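Local structure of CalG4 (Micromonospora echinospora, 3IA7) at residues A[235-240]-A[264-269]; A[304-309]-A[328-333]; A[322-327]-A[343-348]. The protein belongs to the GT-B structural class, in which two Rossmann-like domains face each other across a cleft. All coordinates share one frame; numbering follows the deposited sequence.

All three contacts lie in the C-terminal Rossmann-like domain. Contact 1 is the most buried; contacts 2 and 3 are partly buried, contact 3 ending in exposed His325 and Pro348. Contacts 1 and 3 share one parallel sheet, each resting on two direct backbone hydrogen bonds at or next to the strands, contact 3 at the outermost strand 343-345. Contact 2, nearest the middle of the chain, pairs the starts of helices 307-315 and 331-339 through a single serine bond and small side chains. Leu238 of contact 1 packs on Val323 and Phe326 of contact 3, and His304 of contact 2 touches Ser237 to Gly239 and Ala327. Each holds a bridging water, the one in contact 2 with a weak second bond.

Contact 1: A[235-240]-A[264-269]; sequences LVSLGN and VMAIGG
Val236 is held by backbone bonds to two residues of the neighbouring parallel strand: its N donates to Val264 O at 2.8 Å, and its O accepts Ala266 N, also at 2.8 Å. One residue thus reaches positions i and i+2 of its partner, the regular pattern of a parallel pair, and the short strand axes approach to 4.8 Å. Helix 246-256 connects strands 233-237 and 262-266 in a beta-alpha-beta unit of the C-terminal Rossmann-like domain and packs on the face of Val236 and Met265. This end is tightly packed on both faces of the sheet. On the face of Leu235 and Val264, a chi1 of 176° turns the leucine's CG to the side of its carbonyl carbon, and Leu235 CD1 comes within 3.5 Å of Val264 O; helix 291-295 lies over Leu235 with Phe291 and Leu295. On the other face Val236 CB meets CG of Met265, a selenomethionine, at 4.2 Å, while the selenium end runs off away from Val236; Phe248 and Cys252 pack there. Around Leu238 and Ile267 the backbones part and waters fill in between; they close again at Asn240 and Gly268. One water accepts from Leu238 N and lies 2.7 Å from Ala266 O, with Gly239 O also in bonding distance; a second lies 2.9 Å from Ile267 O, in position to donate. At the partly exposed end Asn240 OD1 receives Gly269 N at 2.6 Å in a nearly straight bond (162° at the hydrogen). Pro222 of the second subunit packs on this asparagine. The chemistry therefore changes along the pair, from backbone hydrogen bonds between apolar faces to water bridges, and at the end to one short side-chain hydrogen bond, from Gly269 N to the Asn240 amide oxygen.

Contact 2: A[304-309]-A[328-333]; sequences HGTTGA and TEAAPS
Ser333, Ala330 and Thr306 carry this meeting of two helix starts. Ser333, in the first turn of helix 331-339, donates its OG to Gly305 O at 2.6 Å; the hydroxyl comes in the plane of that carbonyl, at 151° to the C=O bond. Its chi1 of 31° lies off the staggered values, which suggests some strain in reaching the carbonyl. Packing beside it is tight as well: Ser333 CB stands 3.4 Å from Thr307 CG2, the methyl that lies beside the threonine's backbone N. Ala330 points its CB at the turn 304-306, reaching 3.1 Å from His304 O and 3.5 Å from Gly305 C. The methyl presses on the backbone and offers it no proton, and His304 O stays buried without a polar partner. Thr306 holds the N-cap position of helix 307-315, and its CG2 passes 4.3 Å from Ala330 CB, with Ala327 packed against both Thr306 and His304. At the wetter border a water accepts from Thr307 N at 3.0 Å and gives a long, weak bond to Glu329 O. ND1 of His304 makes a weak hydrogen bond to Ser237 O, at the end of strand 233-237. Both segments belong to the loops and helix starts that follow parallel strands in a Rossmann-like domain. With one short hydroxyl bond, a methyl against bare backbone and a single water, the contact relies on close fit of small groups, and its one strong polar link fixes the first helical turn of 331-339 to Gly305.

Contact 3: A[322-327]-A[343-348]; sequences LVPHFA and GSVLRP
Ser344 O receives Leu322 N at 2.8 Å, joining strand 343-345, the outermost of its parallel sheet, to strand 320-322. The donor is tilted 26° from the carbonyl plane, and Leu322 CB also lies against this oxygen. Val345 is the bridge partner of Leu322, and both side chains emerge on the face packed by helix 331-339, which connects the two strands in the crossover. Val345 CG2 presses on Pro324 CD at 3.5 Å, a tight fit in which the two side chains cross at about a right angle. Leu346 completes the backbone pairing: its N donates to Leu322 O at 2.8 Å, in a straighter bond than the first. Its CB lies 3.8 Å from Val323 CG1, the two side chains running alongside each other toward the same side, and Ala359 of helix 353-365 packs on the leucine. From here the chains diverge, and Leu346 O is reached by a water at 2.8 Å that also accepts from His325 N. Arg347 folds its guanidinium back over Val345 CG2, which lies 4.0 Å from the plane of the group. Pro348 ends the segment with a CH-pi contact: its CG sits over the His325 ring, 3.7 Å from the centroid and 13° off the normal. The histidine's chi1 of 76° places CG between its backbone N and carbonyl carbon, which leaves one ring face against the proline, while Phe326 lies toward the rim of the opposite face. The edge strand is thus joined by two backbone hydrogen bonds, the second from the residue just beyond the strand; farther on, a CH-pi contact and a shared water hold the exposed loops.

Contact 1: A[235-240]-A[264-269]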
loop_
_atom_site.group_PDB
_atom_site.type_symbol
_atom_site.label_atom_id
_atom_site.label_comp_id
_atom_site.label_asym_id
_atom_site.label_seq_id
_atom_site.Cartn_x
_atom_site.Cartn_y
_atom_site.Cartn_z
ATOM N N LEU A 235 -14.202 0.945 12.948
ATOM C CA LEU A 235 -12.917 0.230 13.031
ATOM C C LEU A 235 -12.285 0.521 14.384
ATOM O O LEU A 235 -12.163 1.683 14.795
ATOM C CB LEU A 235 -11.955 0.638 11.893
ATOM C CG LEU A 235 -10.502 0.037 11.909
ATOM C CD1 LEU A 235 -10.547 -1.437 11.877
ATOM C CD2 LEU A 235 -9.702 0.527 10.718
ATOM N N VAL A 236 -11.876 -0.524 15.057
ATOM C CA VAL A 236 -11.172 -0.419 16.316
ATOM C C VAL A 236 -9.761 -1.021 16.161
ATOM O O VAL A 236 -9.599 -2.184 15.744
ATOM C CB VAL A 236 -11.874 -1.204 17.457
ATOM C CG1 VAL A 236 -11.046 -1.031 18.767
ATOM C CG2 VAL A 236 -13.314 -0.726 17.628
ATOM N N SER A 237 -8.744 -0.244 16.497
ATOM C CA SER A 237 -7.374 -0.786 16.381
ATOM C C SER A 237 -6.471 -0.157 17.417
ATOM O O SER A 237 -6.538 1.043 17.601
ATOM C CB SER A 237 -6.842 -0.461 14.987
ATOM O OG SER A 237 -5.550 -1.015 14.836
ATOM N N LEU A 238 -5.594 -0.929 18.060
ATOM C CA LEU A 238 -4.627 -0.345 18.997
ATOM C C LEU A 238 -3.195 -0.528 18.517
ATOM O O LEU A 238 -2.247 -0.361 19.285
ATOM C CB LEU A 238 -4.758 -0.988 20.387
ATOM C CG LEU A 238 -6.074 -0.802 21.172
ATOM C CD1 LEU A 238 -5.903 -1.411 22.599
ATOM C CD2 LEU A 238 -6.462 0.664 21.245
ATOM N N GLY A 239 -3.055 -0.897 17.253
ATOM C CA GLY A 239 -1.776 -1.242 16.653
ATOM C C GLY A 239 -1.347 -2.676 16.967
ATOM O O GLY A 239 -2.118 -3.499 17.491
ATOM N N ASN A 240 -0.101 -2.974 16.636
ATOM C CA ASN A 240 0.466 -4.291 16.858
ATOM C C ASN A 240 1.045 -4.328 18.275
ATOM O O ASN A 240 2.270 -4.252 18.461
ATOM C CB ASN A 240 1.548 -4.552 15.817
ATOM C CG ASN A 240 1.811 -6.016 15.593
ATOM O OD1 ASN A 240 0.897 -6.840 15.588
ATOM N ND2 ASN A 240 3.070 -6.349 15.382
ATOM N N VAL A 264 -15.372 -3.800 13.454
ATOM C CA VAL A 264 -14.195 -4.584 13.059
ATOM C C VAL A 264 -13.039 -4.243 13.988
ATOM O O VAL A 264 -12.651 -3.071 14.079
ATOM C CB VAL A 264 -13.777 -4.321 11.594
ATOM C CG1 VAL A 264 -12.527 -5.161 11.244
ATOM C CG2 VAL A 264 -14.947 -4.561 10.640
HETATM N N MSE A 265 -12.546 -5.255 14.701
HETATM C CA MSE A 265 -11.473 -5.027 15.657
HETATM C C MSE A 265 -10.214 -5.679 15.131
HETATM O O MSE A 265 -10.194 -6.889 14.873
HETATM C CB MSE A 265 -11.831 -5.518 17.066
HETATM C CG MSE A 265 -13.293 -5.175 17.467
HETATM SE SE MSE A 265 -13.531 -5.248 19.366
HETATM C CE MSE A 265 -13.420 -7.248 19.492
ATOM N N ALA A 266 -9.166 -4.874 14.945
ATOM C CA ALA A 266 -7.829 -5.363 14.548
ATOM C C ALA A 266 -6.980 -5.425 15.808
ATOM O O ALA A 266 -6.675 -4.378 16.423
ATOM C CB ALA A 266 -7.191 -4.426 13.547
ATOM N N ILE A 267 -6.616 -6.638 16.209
ATOM C CA ILE A 267 -6.012 -6.856 17.518
ATOM C C ILE A 267 -4.490 -7.095 17.470
ATOM O O ILE A 267 -3.844 -7.231 18.489
ATOM C CB ILE A 267 -6.765 -7.956 18.336
ATOM C CG1 ILE A 267 -6.445 -9.374 17.794
ATOM C CG2 ILE A 267 -8.258 -7.670 18.427
ATOM C CD1 ILE A 267 -7.107 -10.507 18.595
ATOM N N GLY A 268 -3.916 -7.130 16.267
ATOM C CA GLY A 268 -2.469 -7.261 16.108
ATOM C C GLY A 268 -1.954 -8.691 16.231
ATOM O O GLY A 268 -2.715 -9.612 16.513
ATOM N N GLY A 269 -0.653 -8.874 16.043
ATOM C CA GLY A 269 -0.111 -10.195 15.821
ATOM C C GLY A 269 0.312 -10.882 17.081
ATOM O O GLY A 269 0.880 -11.978 17.024
HETATM O O HOH W 1 -4.669 -3.541 18.082
HETATM O O HOH W 2 -3.491 -4.973 20.306
#

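Contact 2: A[304-309]-A[328-333]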
loop_
_atom_site.group_PDB
_atom_site.type_symbol
_atom_site.label_atom_id
_atom_site.label_comp_id
_atom_site.label_asym_id
_atom_site.label_seq_id
_atom_site.Cartn_x
_atom_site.Cartn_y
_atom_site.Cartn_z
ATOM N N HIS A 304 -5.519 4.194 18.957
ATOM C CA HIS A 304 -4.519 4.720 19.900
ATOM C C HIS A 304 -3.974 6.121 19.517
ATOM O O HIS A 304 -3.591 6.907 20.386
ATOM C CB HIS A 304 -3.373 3.712 20.107
ATOM C CG HIS A 304 -2.752 3.231 18.827
ATOM N ND1 HIS A 304 -3.502 2.779 17.754
ATOM C CD2 HIS A 304 -1.456 3.130 18.444
ATOM C CE1 HIS A 304 -2.697 2.454 16.758
ATOM N NE2 HIS A 304 -1.448 2.643 17.155
ATOM N N GLY A 305 -3.936 6.451 18.245
ATOM C CA GLY A 305 -3.622 7.842 17.889
ATOM C C GLY A 305 -2.176 8.118 17.481
ATOM O O GLY A 305 -1.745 9.263 17.486
ATOM N N THR A 306 -1.423 7.070 17.144
ATOM C CA THR A 306 -0.108 7.250 16.525
ATOM C C THR A 306 -0.294 8.002 15.185
ATOM O O THR A 306 -1.332 7.849 14.522
ATOM C CB THR A 306 0.585 5.890 16.267
ATOM O OG1 THR A 306 -0.310 5.036 15.543
ATOM C CG2 THR A 306 0.920 5.225 17.600
ATOM N N THR A 307 0.691 8.825 14.822
ATOM C CA THR A 307 0.587 9.650 13.608
ATOM C C THR A 307 0.207 8.820 12.388
ATOM O O THR A 307 -0.621 9.255 11.582
ATOM C CB THR A 307 1.891 10.383 13.281
ATOM O OG1 THR A 307 2.902 9.410 13.116
ATOM C CG2 THR A 307 2.310 11.299 14.416
ATOM N N GLY A 308 0.801 7.638 12.269
ATOM C CA GLY A 308 0.481 6.692 11.193
ATOM C C GLY A 308 -0.995 6.342 11.087
ATOM O O GLY A 308 -1.602 6.454 10.014
ATOM N N ALA A 309 -1.559 5.883 12.200
ATOM C CA ALA A 309 -2.938 5.430 12.247
ATOM C C ALA A 309 -3.914 6.595 12.001
ATOM O O ALA A 309 -4.962 6.420 11.382
ATOM C CB ALA A 309 -3.223 4.785 13.582
ATOM N N THR A 328 2.333 5.236 24.333
ATOM C CA THR A 328 3.108 6.419 24.763
ATOM C C THR A 328 3.537 7.320 23.583
ATOM O O THR A 328 3.565 8.551 23.704
ATOM C CB THR A 328 4.322 6.049 25.650
ATOM O OG1 THR A 328 4.922 4.833 25.175
ATOM C CG2 THR A 328 3.879 5.864 27.101
ATOM N N GLU A 329 3.821 6.701 22.440
ATOM C CA GLU A 329 4.176 7.428 21.209
ATOM C C GLU A 329 3.042 8.299 20.650
ATOM O O GLU A 329 3.283 9.186 19.825
ATOM C CB GLU A 329 4.623 6.443 20.133
ATOM C CG GLU A 329 5.772 5.550 20.568
ATOM C CD GLU A 329 5.779 4.197 19.857
ATOM O OE1 GLU A 329 4.816 3.908 19.093
ATOM O OE2 GLU A 329 6.758 3.431 20.076
ATOM N N ALA A 330 1.812 8.049 21.095
ATOM C CA ALA A 330 0.630 8.704 20.516
ATOM C C ALA A 330 0.299 10.112 21.050
ATOM O O ALA A 330 -0.549 10.799 20.476
ATOM C CB ALA A 330 -0.595 7.798 20.640
ATOM N N ALA A 331 0.940 10.554 22.134
ATOM C CA ALA A 331 0.518 11.822 22.769
ATOM C C ALA A 331 0.576 13.080 21.834
ATOM O O ALA A 331 -0.425 13.779 21.718
ATOM C CB ALA A 331 1.235 12.057 24.131
ATOM N N PRO A 332 1.727 13.355 21.173
ATOM C CA PRO A 332 1.810 14.508 20.244
ATOM C C PRO A 332 0.756 14.495 19.119
ATOM O O PRO A 332 0.078 15.512 18.900
ATOM C CB PRO A 332 3.194 14.352 19.619
ATOM C CG PRO A 332 3.982 13.553 20.607
ATOM C CD PRO A 332 3.016 12.627 21.247
ATOM N N SER A 333 0.632 13.366 18.408
ATOM C CA SER A 333 -0.405 13.254 17.344
ATOM C C SER A 333 -1.786 13.344 17.913
ATOM O O SER A 333 -2.596 14.083 17.404
ATOM C CB SER A 333 -0.286 11.972 16.535
ATOM O OG SER A 333 0.230 10.940 17.357
HETATM O O HOH W 3 3.202 8.576 16.471
#

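Contact 3: A[322-327]-A[343-348]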
loop_
_atom_site.group_PDB
_atom_site.type_symbol
_atom_site.label_atom_id
_atom_site.label_comp_id
_atom_site.label_asym_id
_atom_site.label_seq_id
_atom_site.Cartn_x
_atom_site.Cartn_y
_atom_site.Cartn_z
ATOM N N LEU A 322 -10.012 8.725 20.117
ATOM C CA LEU A 322 -8.650 8.382 20.517
ATOM C C LEU A 322 -8.598 7.816 21.928
ATOM O O LEU A 322 -9.286 8.303 22.836
ATOM C CB LEU A 322 -7.745 9.609 20.388
ATOM C CG LEU A 322 -7.473 10.025 18.920
ATOM C CD1 LEU A 322 -6.273 10.900 18.827
ATOM C CD2 LEU A 322 -7.255 8.882 17.924
ATOM N N VAL A 323 -7.778 6.785 22.102
ATOM C CA VAL A 323 -7.443 6.259 23.424
ATOM C C VAL A 323 -5.893 6.232 23.526
ATOM O O VAL A 323 -5.245 5.170 23.411
ATOM C CB VAL A 323 -8.157 4.927 23.651
ATOM C CG1 VAL A 323 -9.688 5.184 23.912
ATOM C CG2 VAL A 323 -7.975 3.950 22.480
ATOM N N PRO A 324 -5.283 7.425 23.682
ATOM C CA PRO A 324 -3.819 7.599 23.611
ATOM C C PRO A 324 -3.011 6.938 24.716
ATOM O O PRO A 324 -1.800 6.756 24.545
ATOM C CB PRO A 324 -3.615 9.113 23.737
ATOM C CG PRO A 324 -4.929 9.738 23.607
ATOM C CD PRO A 324 -5.975 8.711 23.912
ATOM N N HIS A 325 -3.634 6.629 25.852
ATOM C CA HIS A 325 -2.880 6.005 26.940
ATOM C C HIS A 325 -2.340 4.606 26.560
ATOM O O HIS A 325 -1.451 4.066 27.237
ATOM C CB HIS A 325 -3.715 5.959 28.218
ATOM C CG HIS A 325 -4.776 4.903 28.218
ATOM N ND1 HIS A 325 -5.971 5.040 27.541
ATOM C CD2 HIS A 325 -4.836 3.704 28.851
ATOM C CE1 HIS A 325 -6.711 3.965 27.741
ATOM N NE2 HIS A 325 -6.044 3.137 28.530
ATOM N N PHE A 326 -2.865 4.034 25.475
ATOM C CA PHE A 326 -2.411 2.711 25.033
ATOM C C PHE A 326 -1.061 2.764 24.325
ATOM O O PHE A 326 -0.337 1.777 24.319
ATOM C CB PHE A 326 -3.473 1.998 24.177
ATOM C CG PHE A 326 -4.635 1.464 24.978
ATOM C CD1 PHE A 326 -4.436 0.510 25.977
ATOM C CD2 PHE A 326 -5.929 1.917 24.739
ATOM C CE1 PHE A 326 -5.516 0.020 26.712
ATOM C CE2 PHE A 326 -7.009 1.431 25.470
ATOM C CZ PHE A 326 -6.801 0.478 26.461
ATOM N N ALA A 327 -0.724 3.922 23.754
ATOM C CA ALA A 327 0.552 4.119 23.075
ATOM C C ALA A 327 1.224 5.380 23.607
ATOM O O ALA A 327 0.731 6.477 23.385
ATOM C CB ALA A 327 0.340 4.208 21.560
ATOM N N GLY A 343 -11.110 14.851 16.044
ATOM C CA GLY A 343 -11.441 13.660 16.840
ATOM C C GLY A 343 -11.667 14.049 18.311
ATOM O O GLY A 343 -11.335 15.165 18.750
ATOM N N SER A 344 -12.221 13.112 19.055
ATOM C CA SER A 344 -12.346 13.222 20.490
ATOM C C SER A 344 -11.391 12.221 21.180
ATOM O O SER A 344 -10.719 11.404 20.524
ATOM C CB SER A 344 -13.799 12.982 20.884
ATOM O OG SER A 344 -14.171 11.657 20.562
ATOM N N VAL A 345 -11.310 12.317 22.493
ATOM C CA VAL A 345 -10.416 11.480 23.266
ATOM C C VAL A 345 -11.184 10.856 24.432
ATOM O O VAL A 345 -12.000 11.521 25.060
ATOM C CB VAL A 345 -9.185 12.288 23.744
ATOM C CG1 VAL A 345 -9.575 13.428 24.707
ATOM C CG2 VAL A 345 -8.137 11.377 24.383
ATOM N N LEU A 346 -10.941 9.569 24.694
ATOM C CA LEU A 346 -11.437 8.935 25.916
ATOM C C LEU A 346 -10.273 8.711 26.867
ATOM O O LEU A 346 -9.191 8.307 26.440
ATOM C CB LEU A 346 -12.089 7.591 25.620
ATOM C CG LEU A 346 -13.463 7.573 24.912
ATOM C CD1 LEU A 346 -13.763 6.191 24.424
ATOM C CD2 LEU A 346 -14.525 8.022 25.880
ATOM N N ARG A 347 -10.501 8.974 28.145
ATOM C CA ARG A 347 -9.496 8.625 29.171
ATOM C C ARG A 347 -9.673 7.213 29.715
ATOM O O ARG A 347 -10.721 6.604 29.498
ATOM C CB ARG A 347 -9.456 9.650 30.320
ATOM C CG ARG A 347 -9.109 11.077 29.866
ATOM C CD ARG A 347 -7.853 11.162 28.979
ATOM N NE ARG A 347 -7.655 12.518 28.462
ATOM C CZ ARG A 347 -6.580 12.941 27.794
ATOM N NH1 ARG A 347 -5.552 12.121 27.559
ATOM N NH2 ARG A 347 -6.528 14.200 27.364
ATOM N N PRO A 348 -8.633 6.686 30.406
ATOM C CA PRO A 348 -8.704 5.393 31.078
ATOM C C PRO A 348 -9.970 5.195 31.919
ATOM O O PRO A 348 -10.531 4.098 31.894
ATOM C CB PRO A 348 -7.458 5.407 31.978
ATOM C CG PRO A 348 -6.479 6.168 31.190
ATOM C CD PRO A 348 -7.286 7.284 30.567
HETATM O O HOH W 4 -6.538 7.386 26.852
#